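Local atomic coordinates of peroxiredoxin 5 (Alvinella pompejana, PDB entry 2XHF), a protein that probably reduces hydrogen peroxide and organic hydroperoxides as a thiol-dependent antioxidant enzyme of the peroxiredoxin family. Residues 47-52 against 134-139; 70-75 against 158-163; 79-84 against 105-110. One frame throughout, in Å; residues are numbered along the deposited sequence.

Interaction 1: 47-52 against 134-139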
loop_
_atom_site.group_PDB
_atom_site.type_symbol
_atom_site.label_atom_id
_atom_site.label_comp_id
_atom_site.label_asym_id
_atom_site.label_seq_id
_atom_site.Cartn_x
_atom_site.Cartn_y
_atom_site.Cartn_z
ATOM N N LEU A 47 3.741 -18.649 9.938
ATOM C CA LEU A 47 3.119 -17.777 8.951
ATOM C C LEU A 47 1.936 -17.078 9.592
ATOM O O LEU A 47 1.016 -17.739 10.090
ATOM C CB LEU A 47 2.628 -18.583 7.739
ATOM C CG LEU A 47 1.939 -17.755 6.635
ATOM C CD1 LEU A 47 2.917 -16.764 5.969
ATOM C CD2 LEU A 47 1.318 -18.670 5.576
ATOM N N PHE A 48 1.956 -15.749 9.604
ATOM C CA PHE A 48 0.826 -15.006 10.138
ATOM C C PHE A 48 0.470 -13.873 9.199
ATOM O O PHE A 48 1.307 -13.404 8.409
ATOM C CB PHE A 48 1.083 -14.480 11.570
ATOM C CG PHE A 48 2.076 -13.342 11.647
ATOM C CD1 PHE A 48 3.434 -13.593 11.687
ATOM C CD2 PHE A 48 1.644 -12.027 11.695
ATOM C CE1 PHE A 48 4.342 -12.562 11.756
ATOM C CE2 PHE A 48 2.551 -11.002 11.781
ATOM C CZ PHE A 48 3.895 -11.266 11.805
ATOM N N SER A 49 -0.794 -13.465 9.252
ATOM C CA SER A 49 -1.287 -12.416 8.371
ATOM C C SER A 49 -1.596 -11.104 9.082
ATOM O O SER A 49 -1.880 -11.077 10.282
ATOM C CB SER A 49 -2.531 -12.908 7.655
ATOM O OG SER A 49 -3.549 -13.175 8.614
ATOM N N VAL A 50 -1.578 -10.029 8.304
ATOM C CA VAL A 50 -2.165 -8.766 8.718
ATOM C C VAL A 50 -3.124 -8.300 7.632
ATOM O O VAL A 50 -3.017 -8.719 6.490
ATOM C CB VAL A 50 -1.102 -7.684 8.997
ATOM C CG1 VAL A 50 -0.235 -8.084 10.172
ATOM C CG2 VAL A 50 -0.279 -7.355 7.736
ATOM N N VAL A 51 -4.053 -7.418 8.005
ATOM C CA VAL A 51 -5.027 -6.891 7.065
ATOM C C VAL A 51 -4.338 -6.021 6.014
ATOM O O VAL A 51 -4.713 -6.003 4.847
ATOM C CB VAL A 51 -6.142 -6.130 7.822
ATOM C CG1 VAL A 51 -7.121 -5.446 6.852
ATOM C CG2 VAL A 51 -6.867 -7.115 8.742
ATOM N N GLY A 52 -3.333 -5.271 6.429
ATOM C CA GLY A 52 -2.563 -4.526 5.470
ATOM C C GLY A 52 -1.439 -3.755 6.095
ATOM O O GLY A 52 -1.507 -3.371 7.256
ATOM N N ARG A 134 -8.189 -11.993 6.446
ATOM C CA ARG A 134 -8.454 -12.104 7.867
ATOM C C ARG A 134 -7.165 -12.456 8.566
ATOM O O ARG A 134 -6.237 -12.956 7.932
ATOM C CB ARG A 134 -9.456 -13.226 8.148
ATOM C CG ARG A 134 -10.813 -13.012 7.518
ATOM C CD ARG A 134 -11.822 -14.069 7.939
ATOM N NE ARG A 134 -12.955 -14.083 7.020
ATOM C CZ ARG A 134 -14.016 -13.282 7.098
ATOM N NH1 ARG A 134 -14.126 -12.386 8.076
ATOM N NH2 ARG A 134 -14.978 -13.384 6.191
ATOM N N ARG A 135 -7.121 -12.237 9.876
ATOM C CA ARG A 135 -5.948 -12.525 10.673
ATOM C C ARG A 135 -5.907 -13.989 11.102
ATOM O O ARG A 135 -6.898 -14.531 11.628
ATOM C CB ARG A 135 -5.897 -11.617 11.907
ATOM C CG ARG A 135 -5.715 -10.140 11.593
ATOM C CD ARG A 135 -5.473 -9.343 12.851
ATOM N NE ARG A 135 -6.728 -8.993 13.501
ATOM C CZ ARG A 135 -7.392 -7.856 13.296
ATOM N NH1 ARG A 135 -6.920 -6.937 12.463
ATOM N NH2 ARG A 135 -8.533 -7.631 13.934
ATOM N N TYR A 136 -4.766 -14.622 10.857
ATOM C CA TYR A 136 -4.479 -15.959 11.353
ATOM C C TYR A 136 -2.997 -16.078 11.698
ATOM O O TYR A 136 -2.172 -15.240 11.329
ATOM C CB TYR A 136 -4.874 -17.033 10.334
ATOM C CG TYR A 136 -4.199 -16.851 8.996
ATOM C CD1 TYR A 136 -2.895 -17.262 8.803
ATOM C CD2 TYR A 136 -4.855 -16.238 7.937
ATOM C CE1 TYR A 136 -2.258 -17.080 7.593
ATOM C CE2 TYR A 136 -4.217 -16.044 6.717
ATOM C CZ TYR A 136 -2.926 -16.475 6.558
ATOM O OH TYR A 136 -2.297 -16.290 5.356
ATOM N N ALA A 137 -2.653 -17.138 12.409
ATOM C CA ALA A 137 -1.257 -17.502 12.650
ATOM C C ALA A 137 -1.178 -19.023 12.597
ATOM O O ALA A 137 -1.973 -19.709 13.236
ATOM C CB ALA A 137 -0.772 -16.982 13.985
ATOM N N MET A 138 -0.219 -19.544 11.837
ATOM C CA MET A 138 -0.081 -20.971 11.664
ATOM C C MET A 138 1.340 -21.397 11.881
ATOM O O MET A 138 2.281 -20.670 11.550
ATOM C CB MET A 138 -0.497 -21.357 10.245
ATOM C CG MET A 138 -1.986 -21.106 9.984
ATOM S SD MET A 138 -2.519 -21.594 8.337
ATOM C CE MET A 138 -0.996 -21.299 7.490
ATOM N N LEU A 139 1.483 -22.599 12.421
ATOM C CA LEU A 139 2.763 -23.271 12.463
ATOM C C LEU A 139 2.850 -24.162 11.229
ATOM O O LEU A 139 1.913 -24.901 10.914
ATOM C CB LEU A 139 2.871 -24.119 13.718
ATOM C CG LEU A 139 2.776 -23.386 15.042
ATOM C CD1 LEU A 139 3.060 -24.383 16.181
ATOM C CD2 LEU A 139 3.723 -22.224 15.103
HETATM O O HOH W 1 -2.246 -12.650 12.509
HETATM O O HOH W 2 -3.906 -6.490 10.893
#
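Ser49 lies over one face of the Tyr136 ring, its CB 3.9 Å from the ring centroid and 20° off the normal; OG also sits over the ring, offset toward its rim, while bonding to the backbone. With OG set between the backbone N and the carbonyl carbon (chi1 63°), the hydroxyl donates to Arg134 O at 2.8 Å, on a lone pair in the carbonyl plane, and accepts from Tyr136 N at 2.9 Å. A small residue with a hydroxyl suits this place: it fits against the ring face and serves two backbone groups. Ser49 N still reaches Tyr136 O, and a water donates to both Ser49 O and Tyr136 O.

Further along, Leu47 and Met138 form a hydrogen-bonded pair and lie side by side, Leu47 CD2 4.0 Å from Met138 CE. On the other face of the sheet Phe48 and Ala137 form a non-hydrogen-bonded pair, Phe48 CA 4.1 Å from Ala137 CA, a spacing the small alanine suits; the Phe48 ring leads away to stack with Tyr65. Arg135 NH1 touches Val51 CG2, while its NE pairs with Glu151. This antiparallel pairing of the central strand 44-49 with its neighbour 136-141 belongs to the thioredoxin fold of peroxiredoxins.

Interaction 2: 70-75 against 158-163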
loop_
_atom_site.group_PDB
_atom_site.type_symbol
_atom_site.label_atom_id
_atom_site.label_comp_id
_atom_site.label_asym_id
_atom_site.label_seq_id
_atom_site.Cartn_x
_atom_site.Cartn_y
_atom_site.Cartn_z
ATOM N N ASP A 70 14.275 -15.520 19.622
ATOM C CA ASP A 70 15.228 -16.549 20.048
ATOM C C ASP A 70 14.524 -17.787 20.646
ATOM O O ASP A 70 15.005 -18.903 20.504
ATOM C CB ASP A 70 16.269 -15.971 21.008
ATOM C CG ASP A 70 17.291 -15.069 20.301
ATOM O OD1 ASP A 70 17.790 -15.432 19.203
ATOM O OD2 ASP A 70 17.582 -13.985 20.857
ATOM N N LYS A 71 13.357 -17.605 21.252
ATOM C CA LYS A 71 12.564 -18.742 21.715
ATOM C C LYS A 71 12.041 -19.584 20.555
ATOM O O LYS A 71 12.069 -20.813 20.602
ATOM C CB LYS A 71 11.381 -18.267 22.558
ATOM C CG LYS A 71 11.771 -17.562 23.813
ATOM C CD LYS A 71 12.553 -18.465 24.757
ATOM C CE LYS A 71 11.690 -19.581 25.344
ATOM N NZ LYS A 71 12.413 -20.438 26.349
ATOM N N PHE A 72 11.562 -18.926 19.506
ATOM C CA PHE A 72 11.112 -19.626 18.317
ATOM C C PHE A 72 12.307 -20.365 17.707
ATOM O O PHE A 72 12.223 -21.544 17.349
ATOM C CB PHE A 72 10.552 -18.629 17.311
ATOM C CG PHE A 72 9.286 -17.921 17.751
ATOM C CD1 PHE A 72 8.293 -18.568 18.466
ATOM C CD2 PHE A 72 9.070 -16.606 17.391
ATOM C CE1 PHE A 72 7.130 -17.899 18.833
ATOM C CE2 PHE A 72 7.916 -15.946 17.757
ATOM C CZ PHE A 72 6.947 -16.598 18.476
ATOM N N LYS A 73 13.428 -19.668 17.611
ATOM C CA LYS A 73 14.633 -20.222 17.038
ATOM C C LYS A 73 15.149 -21.457 17.803
ATOM O O LYS A 73 15.596 -22.404 17.182
ATOM C CB LYS A 73 15.699 -19.127 16.901
ATOM C CG LYS A 73 17.008 -19.625 16.322
ATOM C CD LYS A 73 17.874 -18.507 15.802
ATOM C CE LYS A 73 18.254 -17.499 16.857
ATOM N NZ LYS A 73 19.014 -18.080 17.985
ATOM N N GLU A 74 15.009 -21.477 19.138
ATOM C CA GLU A 74 15.405 -22.627 19.972
ATOM C C GLU A 74 14.710 -23.901 19.530
ATOM O O GLU A 74 15.255 -24.991 19.652
ATOM C CB GLU A 74 15.014 -22.413 21.447
ATOM C CG GLU A 74 15.939 -21.582 22.290
ATOM C CD GLU A 74 15.439 -21.447 23.735
ATOM O OE1 GLU A 74 14.279 -21.828 24.027
ATOM O OE2 GLU A 74 16.208 -20.948 24.582
ATOM N N GLU A 75 13.496 -23.755 19.026
ATOM C CA GLU A 75 12.672 -24.891 18.624
ATOM C C GLU A 75 12.675 -25.180 17.123
ATOM O O GLU A 75 11.900 -26.016 16.658
ATOM C CB GLU A 75 11.231 -24.645 19.062
ATOM C CG GLU A 75 11.083 -24.399 20.546
ATOM C CD GLU A 75 11.028 -25.681 21.338
ATOM O OE1 GLU A 75 11.290 -26.766 20.759
ATOM O OE2 GLU A 75 10.712 -25.601 22.543
ATOM N N ALA A 158 0.838 -16.743 22.090
ATOM C CA ALA A 158 -0.025 -17.821 21.649
ATOM C C ALA A 158 0.805 -18.732 20.758
ATOM O O ALA A 158 0.729 -19.964 20.823
ATOM C CB ALA A 158 -1.225 -17.269 20.898
ATOM N N CYS A 159 1.619 -18.099 19.926
ATOM C CA CYS A 159 2.445 -18.823 19.002
ATOM C C CYS A 159 3.476 -19.753 19.701
ATOM O O CYS A 159 3.642 -20.933 19.350
ATOM C CB CYS A 159 3.136 -17.809 18.076
ATOM S SG CYS A 159 4.067 -18.494 16.774
ATOM N N LEU A 160 4.162 -19.221 20.698
ATOM C CA LEU A 160 5.170 -19.995 21.408
ATOM C C LEU A 160 4.607 -21.216 22.152
ATOM O O LEU A 160 5.232 -22.283 22.182
ATOM C CB LEU A 160 5.910 -19.092 22.387
ATOM C CG LEU A 160 7.000 -19.799 23.188
ATOM C CD1 LEU A 160 8.042 -20.427 22.265
ATOM C CD2 LEU A 160 7.632 -18.795 24.125
ATOM N N LEU A 161 3.454 -21.064 22.787
ATOM C CA LEU A 161 2.902 -22.162 23.579
ATOM C C LEU A 161 2.565 -23.345 22.696
ATOM O O LEU A 161 2.807 -24.488 23.068
ATOM C CB LEU A 161 1.681 -21.705 24.371
ATOM C CG LEU A 161 1.982 -20.616 25.399
ATOM C CD1 LEU A 161 0.697 -20.185 26.063
ATOM C CD2 LEU A 161 2.988 -21.096 26.419
ATOM N N SER A 162 2.077 -23.069 21.485
ATOM C CA SER A 162 1.757 -24.137 20.537
ATOM C C SER A 162 3.021 -24.864 20.117
ATOM O O SER A 162 3.076 -26.084 20.057
ATOM C CB SER A 162 1.054 -23.572 19.304
ATOM O OG SER A 162 -0.270 -23.187 19.610
ATOM N N ILE A 163 4.055 -24.098 19.830
ATOM C CA ILE A 163 5.336 -24.694 19.509
ATOM C C ILE A 163 5.780 -25.623 20.639
ATOM O O ILE A 163 6.181 -26.761 20.396
ATOM C CB ILE A 163 6.377 -23.602 19.250
ATOM C CG1 ILE A 163 6.103 -22.968 17.881
ATOM C CG2 ILE A 163 7.786 -24.165 19.282
ATOM C CD1 ILE A 163 6.869 -21.696 17.645
HETATM O O HOH W 3 8.400 -27.776 19.300
#
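Two helices packed against one face of the central beta-sheet of the thioredoxin fold meet here: helix 69-74, which leads toward strand 79-84, and the C-terminal helix 156-165. Their short segments run almost parallel, 18° apart, at an axis distance of 10.4 Å, so side chains rather than backbones bridge the gap, and no direct hydrogen bond crosses it.

The Phe72 ring reaches into the space between the helices. Its CG lies anti to the carbonyl carbon (chi1 -66°), which carries the ring across to the other helix. There Leu160 N stands in the ring plane at the edge, 3.7 Å from Phe72 CE1, and Leu160 CB packs on the same ring carbon. Cys159 SG approaches obliquely, 4.4 Å from the ring centroid and 43° off its normal, a sulfur-aromatic contact. A flat, wide aromatic suits a gap of this width, and the small cysteine can come close to the ring. Ile163 crosses the phenylalanine at about a right angle and sets its CD1 3.5 Å from Phe72 CD1. Toward the sheet, Ile46 of strand 44-49 touches both Phe72 and Cys159; the same two residues also meet Tyr65 of helix 62-67.

The more exposed residues contribute their aliphatic parts. Lys71 lays CB against the two methyls of Leu160, while its chain, bent at chi2 and chi3, takes NZ away to a weak salt bridge with Glu74 OE1 on its own helix. A lysine thus serves both surfaces, apolar near the backbone and charged at its end. Glu75, just past the helix end, behaves similarly: it and Ile163 slide past each other in opposite directions, and Ile163 CG2 comes to 3.5 Å from both Glu75 CB and Glu75 CG.

Interaction 3: 79-84 against 105-110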
loop_
_atom_site.group_PDB
_atom_site.type_symbol
_atom_site.label_atom_id
_atom_site.label_comp_id
_atom_site.label_asym_id
_atom_site.label_seq_id
_atom_site.Cartn_x
_atom_site.Cartn_y
_atom_site.Cartn_z
ATOM N N THR A 79 12.185 -19.237 11.115
ATOM C CA THR A 79 11.590 -18.744 9.883
ATOM C C THR A 79 10.178 -18.265 10.163
ATOM O O THR A 79 9.283 -19.066 10.412
ATOM C CB THR A 79 11.569 -19.834 8.806
ATOM O OG1 THR A 79 12.902 -20.305 8.586
ATOM C CG2 THR A 79 11.007 -19.275 7.503
ATOM N N ILE A 80 9.994 -16.949 10.135
ATOM C CA ILE A 80 8.738 -16.293 10.451
ATOM C C ILE A 80 8.393 -15.400 9.283
ATOM O O ILE A 80 9.224 -14.602 8.831
ATOM C CB ILE A 80 8.845 -15.435 11.735
ATOM C CG1 ILE A 80 9.434 -16.240 12.873
ATOM C CG2 ILE A 80 7.482 -14.825 12.119
ATOM C CD1 ILE A 80 9.903 -15.395 14.037
ATOM N N ALA A 81 7.171 -15.534 8.793
ATOM C CA ALA A 81 6.708 -14.737 7.676
ATOM C C ALA A 81 5.387 -14.074 7.999
ATOM O O ALA A 81 4.490 -14.698 8.572
ATOM C CB ALA A 81 6.548 -15.610 6.442
ATOM N N CYS A 82 5.298 -12.803 7.620
ATOM C CA CYS A 82 4.073 -12.031 7.695
ATOM C C CYS A 82 3.565 -11.846 6.279
ATOM O O CYS A 82 4.328 -11.450 5.414
ATOM C CB CYS A 82 4.372 -10.665 8.289
ATOM S SG CYS A 82 2.974 -9.515 8.321
ATOM N N ILE A 83 2.286 -12.137 6.048
ATOM C CA ILE A 83 1.707 -12.033 4.724
ATOM C C ILE A 83 0.531 -11.052 4.741
ATOM O O ILE A 83 -0.274 -11.039 5.676
ATOM C CB ILE A 83 1.293 -13.423 4.181
ATOM C CG1 ILE A 83 0.906 -13.363 2.720
ATOM C CG2 ILE A 83 0.206 -14.082 5.012
ATOM C CD1 ILE A 83 1.054 -14.740 2.007
ATOM N N ALA A 84 0.449 -10.239 3.696
ATOM C CA ALA A 84 -0.648 -9.298 3.536
ATOM C C ALA A 84 -0.964 -9.110 2.073
ATOM O O ALA A 84 -0.093 -9.254 1.217
ATOM C CB ALA A 84 -0.259 -7.969 4.128
ATOM N N ARG A 105 10.092 -12.336 7.376
ATOM C CA ARG A 105 9.939 -12.244 5.938
ATOM C C ARG A 105 8.602 -11.573 5.633
ATOM O O ARG A 105 7.568 -12.010 6.113
ATOM C CB ARG A 105 9.976 -13.643 5.332
ATOM C CG ARG A 105 11.274 -14.421 5.578
ATOM C CD ARG A 105 12.427 -13.933 4.706
ATOM N NE ARG A 105 12.153 -14.098 3.288
ATOM C CZ ARG A 105 12.231 -15.247 2.629
ATOM N NH1 ARG A 105 12.618 -16.375 3.228
ATOM N NH2 ARG A 105 11.934 -15.252 1.344
ATOM N N MET A 106 8.646 -10.538 4.804
ATOM C CA MET A 106 7.463 -9.761 4.483
ATOM C C MET A 106 6.969 -10.159 3.118
ATOM O O MET A 106 7.531 -9.750 2.099
ATOM C CB MET A 106 7.780 -8.264 4.553
ATOM C CG MET A 106 8.093 -7.793 5.956
ATOM S SD MET A 106 6.558 -7.529 6.873
ATOM C CE MET A 106 7.133 -7.493 8.567
ATOM N N LEU A 107 5.924 -10.978 3.116
ATOM C CA LEU A 107 5.386 -11.574 1.915
ATOM C C LEU A 107 4.131 -10.822 1.443
ATOM O O LEU A 107 3.172 -10.666 2.176
ATOM C CB LEU A 107 5.060 -13.047 2.144
ATOM C CG LEU A 107 6.199 -13.905 2.683
ATOM C CD1 LEU A 107 5.703 -15.327 2.839
ATOM C CD2 LEU A 107 7.433 -13.843 1.791
ATOM N N ALA A 108 4.185 -10.368 0.206
ATOM C CA ALA A 108 3.087 -9.627 -0.405
ATOM C C ALA A 108 2.250 -10.550 -1.268
ATOM O O ALA A 108 2.709 -11.024 -2.307
ATOM C CB ALA A 108 3.630 -8.476 -1.227
ATOM N N ASP A 109 1.059 -10.868 -0.791
ATOM C CA ASP A 109 0.070 -11.653 -1.543
ATOM C C ASP A 109 -0.680 -10.688 -2.457
ATOM O O ASP A 109 -1.874 -10.388 -2.274
ATOM C CB ASP A 109 -0.893 -12.303 -0.556
ATOM C CG ASP A 109 -1.881 -13.237 -1.233
ATOM O OD1 ASP A 109 -1.550 -13.772 -2.318
ATOM O OD2 ASP A 109 -2.985 -13.448 -0.671
ATOM N N MET A 110 0.040 -10.185 -3.444
ATOM C CA MET A 110 -0.371 -8.956 -4.109
ATOM C C MET A 110 -1.709 -9.062 -4.828
ATOM O O MET A 110 -2.461 -8.086 -4.881
ATOM C CB MET A 110 0.721 -8.529 -5.091
ATOM C CG MET A 110 0.372 -7.292 -5.864
ATOM S SD MET A 110 1.789 -6.677 -6.754
ATOM C CE MET A 110 2.170 -7.989 -7.815
#
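Cys82 stands at the middle of the ladder: its N donates to Arg105 O at 2.8 Å and its O accepts from Leu107 N at 2.8 Å. Arg105 N to Ile80 O, Ala84 N to Leu107 O and Asp109 N to Ala84 O continue the series; Asp109 is the centre of an inverse gamma turn. On one face Leu107 CD1 meets Ala81 CB at 3.7 Å, a branched residue filling in beside a small one, and Ile83 CG1 lies 3.9 Å from Asp109 CB. On the other, Met106 is bent at chi2 (-81°), which brings SD to 4.1 Å from Cys82 CB.

The two parallel strands are the arms of a beta-alpha-beta crossover whose helix, 88-98, covers the face of Cys82, Met106 and Ala84: Met91 touches Ala84 and Met106, and Trp94 also packs on Met106, a flexible thioether well suited to conform to both. Strand 105-108 is the outermost on this side of the chain's main sheet. Beyond the ladder, the polar ends find partners elsewhere. Arg105, at the more open margin, bends away so that NE pairs with Glu27. The buried Asp109 carboxylate, its CG anti to the backbone N (chi1 -175°), accepts from Phe114 N through OD1 and is hydrogen-bonded to Thr115 OG1 through OD2, tying the turn to the start of helix 113-118.

Overall arrangement
After two short strands and a short helix the chain enters strand 44-49, then runs through helix 69-74 and turns back into strand 79-84. Interaction 3 closes the shortest loop, a crossover of 20 residues that falls within the larger loops of both interactions 1 and 2. Those two cross: 134-139 returns to 47-52 before the C-terminal helix comes back to 70-75. Interactions 1 and 3 join through backbone bonds between Phe48 and strand 79-84, making four adjacent strands of one sheet. Interaction 2, about 16 Å from interaction 1 between centres, adds the helices against one face of that sheet: Leu139 packs on Cys159 and Ile163, and Phe72 meets Ile80.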